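Local coordinates for protein acyltransferase (Streptococcus pneumoniae, PDB 5UG1) that probably transfers acetyl groups onto cell-wall peptidoglycan through the C-terminal catalytic domain of O-acetyltransferase A, which has an atypical alpha/beta hydrolase fold, at residues A14-L25 with A157-L168; H85-Y93 with Y121-K132. One frame throughout, in Å; residues are numbered along the deposited sequence.

Contact 1: A14-L25 with A157-L168; sequences ALRANTALQTAL and AKLYADTIATAL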
loop_
_atom_site.group_PDB
_atom_site.type_symbol
_atom_site.label_atom_id
_atom_site.label_comp_id
_atom_site.label_asym_id
_atom_site.label_seq_id
_atom_site.Cartn_x
_atom_site.Cartn_y
_atom_site.Cartn_z
ATOM N N ALA A 14 -6.692 -2.218 -2.927
ATOM C CA ALA A 14 -5.771 -3.105 -3.587
ATOM C C ALA A 14 -6.500 -4.291 -4.234
ATOM O O ALA A 14 -6.203 -4.650 -5.350
ATOM C CB ALA A 14 -4.711 -3.574 -2.646
ATOM N N LEU A 15 -7.483 -4.845 -3.538
ATOM C CA LEU A 15 -8.207 -5.982 -4.091
ATOM C C LEU A 15 -8.950 -5.583 -5.359
ATOM O O LEU A 15 -9.056 -6.372 -6.308
ATOM C CB LEU A 15 -9.168 -6.544 -3.051
ATOM C CG LEU A 15 -9.929 -7.782 -3.530
ATOM C CD1 LEU A 15 -8.971 -8.918 -3.854
ATOM C CD2 LEU A 15 -10.994 -8.227 -2.523
ATOM N N ARG A 16 -9.449 -4.347 -5.398
ATOM C CA ARG A 16 -10.115 -3.848 -6.595
ATOM C C ARG A 16 -9.154 -3.768 -7.776
ATOM O O ARG A 16 -9.564 -3.945 -8.927
ATOM C CB ARG A 16 -10.735 -2.484 -6.284
ATOM C CG ARG A 16 -11.755 -1.971 -7.298
ATOM C CD ARG A 16 -12.346 -0.648 -6.800
ATOM N NE ARG A 16 -13.271 -0.018 -7.739
ATOM C CZ ARG A 16 -14.539 -0.379 -7.888
ATOM N NH1 ARG A 16 -15.024 -1.377 -7.159
ATOM N NH2 ARG A 16 -15.324 0.257 -8.755
ATOM N N ALA A 17 -7.870 -3.520 -7.514
ATOM C CA ALA A 17 -6.852 -3.447 -8.553
ATOM C C ALA A 17 -6.126 -4.774 -8.762
ATOM O O ALA A 17 -5.029 -4.781 -9.332
ATOM C CB ALA A 17 -5.842 -2.343 -8.220
ATOM N N ASN A 18 -6.713 -5.886 -8.310
ATOM C CA ASN A 18 -6.031 -7.180 -8.320
ATOM C C ASN A 18 -5.500 -7.540 -9.712
ATOM O O ASN A 18 -4.312 -7.826 -9.886
ATOM C CB ASN A 18 -6.998 -8.260 -7.812
ATOM C CG ASN A 18 -6.386 -9.639 -7.797
ATOM O OD1 ASN A 18 -5.258 -9.830 -7.338
ATOM N ND2 ASN A 18 -7.125 -10.614 -8.309
ATOM N N THR A 19 -6.372 -7.534 -10.719
ATOM C CA THR A 19 -5.942 -7.959 -12.046
ATOM C C THR A 19 -4.866 -7.038 -12.605
ATOM O O THR A 19 -3.917 -7.501 -13.253
ATOM C CB THR A 19 -7.140 -8.000 -12.981
ATOM O OG1 THR A 19 -8.197 -8.724 -12.341
ATOM C CG2 THR A 19 -6.761 -8.670 -14.283
ATOM N N ALA A 20 -4.998 -5.730 -12.371
ATOM C CA ALA A 20 -4.005 -4.794 -12.889
ATOM C C ALA A 20 -2.674 -4.971 -12.170
ATOM O O ALA A 20 -1.611 -4.921 -12.794
ATOM C CB ALA A 20 -4.510 -3.354 -12.759
ATOM N N LEU A 21 -2.722 -5.210 -10.859
ATOM C CA LEU A 21 -1.504 -5.464 -10.098
ATOM C C LEU A 21 -0.760 -6.672 -10.645
ATOM O O LEU A 21 0.448 -6.607 -10.891
ATOM C CB LEU A 21 -1.849 -5.669 -8.619
ATOM C CG LEU A 21 -2.120 -4.387 -7.835
ATOM C CD1 LEU A 21 -2.670 -4.712 -6.457
ATOM C CD2 LEU A 21 -0.846 -3.550 -7.739
ATOM N N GLN A 22 -1.479 -7.787 -10.836
ATOM C CA GLN A 22 -0.867 -9.015 -11.340
ATOM C C GLN A 22 -0.328 -8.828 -12.748
ATOM O O GLN A 22 0.707 -9.399 -13.105
ATOM C CB GLN A 22 -1.880 -10.158 -11.332
ATOM C CG GLN A 22 -1.233 -11.523 -11.275
ATOM C CD GLN A 22 -0.527 -11.743 -9.961
ATOM O OE1 GLN A 22 -1.164 -12.020 -8.941
ATOM N NE2 GLN A 22 0.796 -11.592 -9.966
ATOM N N THR A 23 -1.027 -8.043 -13.565
ATOM C CA THR A 23 -0.570 -7.777 -14.928
ATOM C C THR A 23 0.682 -6.912 -14.924
ATOM O O THR A 23 1.626 -7.173 -15.677
ATOM C CB THR A 23 -1.701 -7.119 -15.723
ATOM O OG1 THR A 23 -2.766 -8.062 -15.871
ATOM C CG2 THR A 23 -1.234 -6.682 -17.107
ATOM N N ALA A 24 0.724 -5.898 -14.056
ATOM C CA ALA A 24 1.874 -5.008 -14.015
ATOM C C ALA A 24 3.050 -5.632 -13.284
ATOM O O ALA A 24 4.200 -5.276 -13.557
ATOM C CB ALA A 24 1.492 -3.683 -13.354
ATOM N N LEU A 25 2.789 -6.565 -12.375
ATOM C CA LEU A 25 3.822 -7.198 -11.559
ATOM C C LEU A 25 3.736 -8.715 -11.692
ATOM O O LEU A 25 3.428 -9.415 -10.716
ATOM C CB LEU A 25 3.671 -6.782 -10.095
ATOM C CG LEU A 25 3.561 -5.285 -9.810
ATOM C CD1 LEU A 25 3.361 -5.043 -8.318
ATOM C CD2 LEU A 25 4.798 -4.577 -10.306
ATOM N N ALA A 157 -7.525 1.225 -11.903
ATOM C CA ALA A 157 -6.736 0.087 -11.440
ATOM C C ALA A 157 -5.324 0.132 -12.007
ATOM O O ALA A 157 -4.356 -0.206 -11.316
ATOM C CB ALA A 157 -7.425 -1.216 -11.822
ATOM N N LYS A 158 -5.196 0.542 -13.270
ATOM C CA LYS A 158 -3.884 0.642 -13.890
ATOM C C LYS A 158 -3.042 1.735 -13.241
ATOM O O LYS A 158 -1.828 1.565 -13.070
ATOM C CB LYS A 158 -4.043 0.892 -15.389
ATOM C CG LYS A 158 -2.752 0.794 -16.147
ATOM C CD LYS A 158 -2.952 0.987 -17.625
ATOM C CE LYS A 158 -1.695 0.530 -18.339
ATOM N NZ LYS A 158 -0.508 0.649 -17.429
ATOM N N LEU A 159 -3.663 2.867 -12.878
ATOM C CA LEU A 159 -2.941 3.906 -12.147
ATOM C C LEU A 159 -2.458 3.387 -10.805
ATOM O O LEU A 159 -1.332 3.678 -10.383
ATOM C CB LEU A 159 -3.833 5.129 -11.926
ATOM C CG LEU A 159 -3.994 6.123 -13.073
ATOM C CD1 LEU A 159 -5.209 7.000 -12.818
ATOM C CD2 LEU A 159 -2.742 6.962 -13.196
ATOM N N TYR A 160 -3.310 2.630 -10.115
ATOM C CA TYR A 160 -2.940 2.084 -8.820
ATOM C C TYR A 160 -1.793 1.091 -8.963
ATOM O O TYR A 160 -0.797 1.174 -8.236
ATOM C CB TYR A 160 -4.165 1.446 -8.172
ATOM C CG TYR A 160 -3.977 0.944 -6.755
ATOM C CD1 TYR A 160 -3.462 -0.320 -6.509
ATOM C CD2 TYR A 160 -4.348 1.724 -5.668
ATOM C CE1 TYR A 160 -3.300 -0.799 -5.223
ATOM C CE2 TYR A 160 -4.196 1.251 -4.364
ATOM C CZ TYR A 160 -3.670 -0.015 -4.151
ATOM O OH TYR A 160 -3.509 -0.499 -2.870
ATOM N N ALA A 161 -1.893 0.171 -9.924
ATOM C CA ALA A 161 -0.827 -0.807 -10.104
ATOM C C ALA A 161 0.481 -0.140 -10.520
ATOM O O ALA A 161 1.556 -0.506 -10.030
ATOM C CB ALA A 161 -1.249 -1.859 -11.128
ATOM N N ASP A 162 0.413 0.850 -11.420
ATOM C CA ASP A 162 1.638 1.490 -11.901
ATOM C C ASP A 162 2.330 2.285 -10.803
ATOM O O ASP A 162 3.560 2.421 -10.821
ATOM C CB ASP A 162 1.343 2.395 -13.088
ATOM C CG ASP A 162 1.081 1.612 -14.372
ATOM O OD1 ASP A 162 1.521 0.442 -14.469
ATOM O OD2 ASP A 162 0.434 2.173 -15.286
ATOM N N THR A 163 1.565 2.829 -9.856
ATOM C CA THR A 163 2.169 3.536 -8.734
ATOM C C THR A 163 3.061 2.602 -7.929
ATOM O O THR A 163 4.189 2.954 -7.568
ATOM C CB THR A 163 1.075 4.134 -7.850
ATOM O OG1 THR A 163 0.233 4.979 -8.643
ATOM C CG2 THR A 163 1.690 4.962 -6.729
ATOM N N ILE A 164 2.570 1.392 -7.654
ATOM C CA ILE A 164 3.346 0.421 -6.891
ATOM C C ILE A 164 4.524 -0.098 -7.715
ATOM O O ILE A 164 5.642 -0.241 -7.203
ATOM C CB ILE A 164 2.413 -0.703 -6.395
ATOM C CG1 ILE A 164 1.506 -0.145 -5.284
ATOM C CG2 ILE A 164 3.190 -1.922 -5.890
ATOM C CD1 ILE A 164 0.313 -1.010 -4.983
ATOM N N ALA A 165 4.309 -0.367 -9.008
ATOM C CA ALA A 165 5.424 -0.776 -9.859
ATOM C C ALA A 165 6.536 0.265 -9.842
ATOM O O ALA A 165 7.723 -0.079 -9.759
ATOM C CB ALA A 165 4.947 -1.016 -11.293
ATOM N N THR A 166 6.175 1.547 -9.898
ATOM C CA THR A 166 7.198 2.587 -9.897
ATOM C C THR A 166 7.963 2.614 -8.580
ATOM O O THR A 166 9.178 2.806 -8.574
ATOM C CB THR A 166 6.558 3.939 -10.193
ATOM O OG1 THR A 166 6.062 3.924 -11.533
ATOM C CG2 THR A 166 7.577 5.058 -10.064
ATOM N N ALA A 167 7.271 2.410 -7.453
ATOM C CA ALA A 167 7.955 2.319 -6.163
ATOM C C ALA A 167 8.892 1.109 -6.105
ATOM O O ALA A 167 10.010 1.207 -5.590
ATOM C CB ALA A 167 6.929 2.253 -5.033
ATOM N N LEU A 168 8.449 -0.045 -6.612
ATOM C CA LEU A 168 9.328 -1.210 -6.643
ATOM C C LEU A 168 10.572 -0.941 -7.475
ATOM O O LEU A 168 11.680 -1.332 -7.093
ATOM C CB LEU A 168 8.579 -2.423 -7.189
ATOM C CG LEU A 168 7.543 -3.012 -6.239
ATOM C CD1 LEU A 168 6.492 -3.777 -7.001
ATOM C CD2 LEU A 168 8.232 -3.931 -5.267
#
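On one face of the parallel sheet of this atypical alpha/beta hydrolase fold, the end of helix 12-16 and helix 18-24 pack on segment 157-168 of helix 150-171, largely through alanines: Ala20 and Ala24 against Ala157 and Ala161. Small side chains permit close backbones, and the axes of segments 18-24 and 157-168 approach to 8.2 Å at an angle of 42°. Ala20 sits in the middle, its CB 3.7 Å from Ala157 CB and 3.9 Å from Ala161 CB, while Ala161 CB rests 3.5 Å from the backbone O of Ala20. No hydrogen bond crosses the interface; the packing is mostly between apolar groups and partly against backbone oxygens. Larger groups fill in. Tyr160 has CG anti to its backbone N (chi1 -174°), which carries the ring past Ala17, whose CB lies 3.6 Å from Tyr160 CD1, toward the sheet and Ala14, where the hydroxyl ends against CB. Ala14 closely follows Ser12, a methanesulfonate-pocket residue and probably the triad nucleophile. Leu21 splits its branches: CD1 comes to the edge of the Tyr160 ring, while CD2 lies against Ala161 and the tip of Ile164. Both methyls of Leu25 reach Leu168 CD1, and CD2 also touches Ala165 CB, 3.7 Å away.

Contact 2: H85-Y93 with Y121-K132; sequences HHMILVTPY and YITIADWNQVAK. With NA (sodium ion), chain C.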
loop_
_atom_site.group_PDB
_atom_site.type_symbol
_atom_site.label_atom_id
_atom_site.label_comp_id
_atom_site.label_asym_id
_atom_site.label_seq_id
_atom_site.Cartn_x
_atom_site.Cartn_y
_atom_site.Cartn_z
ATOM N N HIS A 85 14.372 -7.402 4.729
ATOM C CA HIS A 85 13.305 -7.008 3.824
ATOM C C HIS A 85 13.411 -5.533 3.474
ATOM O O HIS A 85 13.996 -4.735 4.211
ATOM C CB HIS A 85 11.940 -7.290 4.448
ATOM C CG HIS A 85 11.696 -8.744 4.721
ATOM N ND1 HIS A 85 11.149 -9.597 3.783
ATOM C CD2 HIS A 85 11.931 -9.496 5.821
ATOM C CE1 HIS A 85 11.047 -10.808 4.301
ATOM N NE2 HIS A 85 11.518 -10.774 5.535
ATOM N N HIS A 86 12.849 -5.187 2.324
ATOM C CA HIS A 86 12.530 -3.814 1.976
ATOM C C HIS A 86 11.015 -3.688 1.973
ATOM O O HIS A 86 10.307 -4.627 1.603
ATOM C CB HIS A 86 13.100 -3.427 0.609
ATOM C CG HIS A 86 13.081 -1.948 0.346
ATOM N ND1 HIS A 86 14.190 -1.145 0.513
ATOM C CD2 HIS A 86 12.087 -1.132 -0.079
ATOM C CE1 HIS A 86 13.879 0.103 0.203
ATOM N NE2 HIS A 86 12.608 0.139 -0.156
ATOM N N MET A 87 10.519 -2.538 2.396
ATOM C CA MET A 87 9.095 -2.349 2.619
ATOM C C MET A 87 8.616 -1.170 1.796
ATOM O O MET A 87 9.274 -0.131 1.754
ATOM C CB MET A 87 8.811 -2.113 4.103
ATOM C CG MET A 87 7.367 -2.013 4.495
ATOM S SD MET A 87 7.265 -1.595 6.258
ATOM C CE MET A 87 6.039 -2.792 6.731
ATOM N N ILE A 88 7.473 -1.333 1.141
ATOM C CA ILE A 88 6.838 -0.256 0.389
ATOM C C ILE A 88 5.507 0.083 1.050
ATOM O O ILE A 88 4.698 -0.812 1.316
ATOM C CB ILE A 88 6.661 -0.652 -1.082
ATOM C CG1 ILE A 88 8.038 -0.741 -1.723
ATOM C CG2 ILE A 88 5.776 0.327 -1.819
ATOM C CD1 ILE A 88 7.970 -1.178 -3.091
ATOM N N LEU A 89 5.285 1.370 1.324
ATOM C CA LEU A 89 4.055 1.832 1.961
ATOM C C LEU A 89 3.178 2.523 0.922
ATOM O O LEU A 89 3.618 3.488 0.279
ATOM C CB LEU A 89 4.372 2.778 3.122
ATOM C CG LEU A 89 5.403 2.272 4.135
ATOM C CD1 LEU A 89 5.738 3.359 5.149
ATOM C CD2 LEU A 89 4.923 1.004 4.837
ATOM N N VAL A 90 1.939 2.047 0.765
ATOM C CA VAL A 90 0.987 2.639 -0.171
ATOM C C VAL A 90 0.059 3.568 0.614
ATOM O O VAL A 90 -0.737 3.112 1.448
ATOM C CB VAL A 90 0.198 1.568 -0.929
ATOM C CG1 VAL A 90 -0.378 2.165 -2.219
ATOM C CG2 VAL A 90 1.083 0.373 -1.245
ATOM N N THR A 91 0.152 4.875 0.350
ATOM C CA THR A 91 -0.622 5.840 1.113
ATOM C C THR A 91 -2.108 5.694 0.791
ATOM O O THR A 91 -2.476 5.337 -0.333
ATOM C CB THR A 91 -0.171 7.273 0.821
ATOM O OG1 THR A 91 -0.211 7.519 -0.592
ATOM C CG2 THR A 91 1.257 7.550 1.380
ATOM N N PRO A 92 -2.984 5.929 1.768
ATOM C CA PRO A 92 -4.418 5.772 1.530
ATOM C C PRO A 92 -5.028 7.044 0.961
ATOM O O PRO A 92 -4.488 8.140 1.105
ATOM C CB PRO A 92 -4.970 5.472 2.930
ATOM C CG PRO A 92 -4.041 6.194 3.834
ATOM C CD PRO A 92 -2.689 6.206 3.185
ATOM N N TYR A 93 -6.182 6.880 0.312
ATOM C CA TYR A 93 -6.904 8.016 -0.260
ATOM C C TYR A 93 -8.394 7.903 0.033
ATOM O O TYR A 93 -9.059 6.984 -0.460
ATOM C CB TYR A 93 -6.672 8.114 -1.766
ATOM C CG TYR A 93 -7.460 9.224 -2.405
ATOM C CD1 TYR A 93 -7.097 10.557 -2.226
ATOM C CD2 TYR A 93 -8.584 8.945 -3.183
ATOM C CE1 TYR A 93 -7.840 11.581 -2.813
ATOM C CE2 TYR A 93 -9.320 9.955 -3.773
ATOM C CZ TYR A 93 -8.949 11.272 -3.581
ATOM O OH TYR A 93 -9.690 12.272 -4.174
ATOM N N TYR A 121 15.354 1.537 4.252
ATOM C CA TYR A 121 14.819 0.317 3.665
ATOM C C TYR A 121 13.317 0.399 3.399
ATOM O O TYR A 121 12.662 -0.647 3.268
ATOM C CB TYR A 121 15.139 -0.881 4.558
ATOM C CG TYR A 121 14.828 -0.650 6.004
ATOM C CD1 TYR A 121 13.565 -0.890 6.510
ATOM C CD2 TYR A 121 15.806 -0.187 6.870
ATOM C CE1 TYR A 121 13.287 -0.668 7.839
ATOM C CE2 TYR A 121 15.535 0.050 8.194
ATOM C CZ TYR A 121 14.288 -0.203 8.683
ATOM O OH TYR A 121 14.036 0.031 10.018
ATOM N N ILE A 122 12.769 1.618 3.303
ATOM C CA ILE A 122 11.353 1.856 3.041
ATOM C C ILE A 122 11.202 2.831 1.876
ATOM O O ILE A 122 11.945 3.810 1.775
ATOM C CB ILE A 122 10.637 2.397 4.296
ATOM C CG1 ILE A 122 10.687 1.361 5.426
ATOM C CG2 ILE A 122 9.205 2.812 3.977
ATOM C CD1 ILE A 122 9.760 1.675 6.570
ATOM N N THR A 123 10.218 2.576 1.018
ATOM C CA THR A 123 9.935 3.368 -0.170
ATOM C C THR A 123 8.445 3.688 -0.211
ATOM O O THR A 123 7.614 2.830 0.101
ATOM C CB THR A 123 10.340 2.592 -1.457
ATOM O OG1 THR A 123 11.743 2.276 -1.429
ATOM C CG2 THR A 123 9.999 3.392 -2.712
ATOM N N ILE A 124 8.100 4.924 -0.622
ATOM C CA ILE A 124 6.701 5.346 -0.694
ATOM C C ILE A 124 6.122 4.962 -2.050
ATOM O O ILE A 124 6.815 4.996 -3.072
ATOM C CB ILE A 124 6.560 6.860 -0.437
ATOM C CG1 ILE A 124 5.143 7.198 0.062
ATOM C CG2 ILE A 124 6.892 7.667 -1.699
ATOM C CD1 ILE A 124 4.821 6.585 1.416
ATOM N N ALA A 125 4.851 4.563 -2.044
ATOM C CA ALA A 125 4.017 4.442 -3.239
ATOM C C ALA A 125 2.815 5.353 -2.997
ATOM O O ALA A 125 1.855 4.951 -2.328
ATOM C CB ALA A 125 3.598 2.996 -3.489
ATOM N N ASP A 126 2.865 6.580 -3.534
ATOM C CA ASP A 126 1.978 7.659 -3.078
ATOM C C ASP A 126 0.674 7.671 -3.879
ATOM O O ASP A 126 0.377 8.579 -4.667
ATOM C CB ASP A 126 2.690 9.000 -3.151
ATOM C CG ASP A 126 2.127 10.004 -2.160
ATOM O OD1 ASP A 126 0.988 9.797 -1.682
ATOM O OD2 ASP A 126 2.829 10.995 -1.849
ATOM N N TRP A 127 -0.117 6.623 -3.647
ATOM C CA TRP A 127 -1.453 6.548 -4.222
ATOM C C TRP A 127 -2.285 7.777 -3.865
ATOM O O TRP A 127 -3.029 8.300 -4.705
ATOM C CB TRP A 127 -2.129 5.269 -3.732
ATOM C CG TRP A 127 -3.610 5.197 -3.985
ATOM C CD1 TRP A 127 -4.603 5.154 -3.048
ATOM C CD2 TRP A 127 -4.258 5.153 -5.261
ATOM N NE1 TRP A 127 -5.831 5.087 -3.664
ATOM C CE2 TRP A 127 -5.645 5.081 -5.023
ATOM C CE3 TRP A 127 -3.798 5.165 -6.587
ATOM C CZ2 TRP A 127 -6.581 5.029 -6.065
ATOM C CZ3 TRP A 127 -4.734 5.107 -7.620
ATOM C CH2 TRP A 127 -6.103 5.044 -7.351
ATOM N N ASN A 128 -2.182 8.242 -2.618
ATOM C CA ASN A 128 -2.879 9.455 -2.197
ATOM C C ASN A 128 -2.606 10.616 -3.150
ATOM O O ASN A 128 -3.530 11.299 -3.599
ATOM C CB ASN A 128 -2.450 9.819 -0.770
ATOM C CG ASN A 128 -3.113 11.077 -0.256
ATOM O OD1 ASN A 128 -2.657 12.191 -0.530
ATOM N ND2 ASN A 128 -4.186 10.907 0.514
ATOM N N GLN A 129 -1.333 10.853 -3.471
ATOM C CA GLN A 129 -0.998 11.948 -4.374
ATOM C C GLN A 129 -1.517 11.692 -5.782
ATOM O O GLN A 129 -2.064 12.604 -6.414
ATOM C CB GLN A 129 0.513 12.169 -4.387
ATOM C CG GLN A 129 0.991 13.097 -5.485
ATOM C CD GLN A 129 2.465 13.424 -5.344
ATOM O OE1 GLN A 129 3.239 12.631 -4.805
ATOM N NE2 GLN A 129 2.859 14.605 -5.811
ATOM N N VAL A 130 -1.365 10.460 -6.286
ATOM C CA VAL A 130 -1.801 10.131 -7.646
ATOM C C VAL A 130 -3.321 10.233 -7.764
ATOM O O VAL A 130 -3.853 10.825 -8.718
ATOM C CB VAL A 130 -1.282 8.736 -8.042
ATOM C CG1 VAL A 130 -2.060 8.155 -9.245
ATOM C CG2 VAL A 130 0.216 8.802 -8.350
ATOM N N ALA A 131 -4.040 9.681 -6.776
ATOM C CA ALA A 131 -5.500 9.709 -6.785
ATOM C C ALA A 131 -6.045 11.126 -6.879
ATOM O O ALA A 131 -7.056 11.360 -7.546
ATOM C CB ALA A 131 -6.045 9.043 -5.531
ATOM N N LYS A 132 -5.407 12.081 -6.203
ATOM C CA LYS A 132 -5.887 13.455 -6.266
ATOM C C LYS A 132 -5.713 14.053 -7.654
ATOM O O LYS A 132 -6.392 15.032 -7.986
ATOM C CB LYS A 132 -5.167 14.317 -5.235
ATOM C CG LYS A 132 -5.432 13.919 -3.816
ATOM C CD LYS A 132 -4.590 14.758 -2.875
ATOM C CE LYS A 132 -4.804 14.358 -1.429
ATOM N NZ LYS A 132 -3.730 14.904 -0.563
HETATM NA NA NA C . 13.365 5.557 2.449
HETATM O O HOH W 1 -8.665 4.825 -2.250
HETATM O O HOH W 2 12.674 6.783 0.542
HETATM O O HOH W 3 15.062 7.053 3.220
#
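His86 opens the pairing by laying its ring across the backbone that leads into strand 122-125: Tyr121 O lies 3.1 Å above the ring plane, over its centre, and His86 NE2 shares a 2.6 Å hydrogen bond with Thr123 OG1. Pro175 O takes ND1, so both ring nitrogens are held. From Met87 the parallel ladder runs regularly; Met87 and Leu89 bond by both N and O, to Tyr121 O, Thr123 N, Thr123 O and Ala125 N in turn, and Thr91 N continues it to Ala125 O. The side chain of Met87 runs beside that of Ile122, whose O, with Ala116 O, Thr119 O and two waters, binds a sodium ion. On the other face of the sheet Ile88 CG2 packs 3.8 Å from Ala125 CB. Leu89 returns to the first face, with CD1 3.7 Å from Ile122 CG2. Val90, on the face of Ile88, meets Trp127 CB through CG1. Where the strand ends, Thr91 OG1 stands between its own N and carbonyl carbon (chi1 54°), placed to donate to Asp126 OD1 at 2.8 Å and accept from Asn128 N at 2.9 Å. Asp126 OD1 also N-caps the helix through Gln129 N, which reaches it from the opposite face of the carboxylate; OD2 pairs with Arg113. Pro92 O receives Asn128 ND2 in the carbonyl plane. Tyr93 closes the walk with a CH-pi contact, Ala131 CB sitting 3.5 Å from its ring centroid. The arrangement is that of a beta-alpha-beta crossover, strands 86-90 and 122-125 being joined through helix 102-118.

Contact 2 is nested inside the chain loop that contact 1 closes: residues 14-25 come first, then 85-93 and 121-132, and finally 157-168. Their centres lie about 12 Å apart within one alpha/beta domain; contact 1 joins helices over the sheet, whereas contact 2 pairs the last two strands of the sheet and includes the helix 127-132 that follows. Helix 150-171 connects them directly. Leu168 CD2 comes within 3.5 Å of Ile88 CD1, Ala167 lies against strand 122-125, and the rings of Tyr160 and Trp127 meet edge-to-face. Residues remote in sequence thus share one core, and one end of each contact comes close to the methanesulfonate pocket that contains Ser12 and His145.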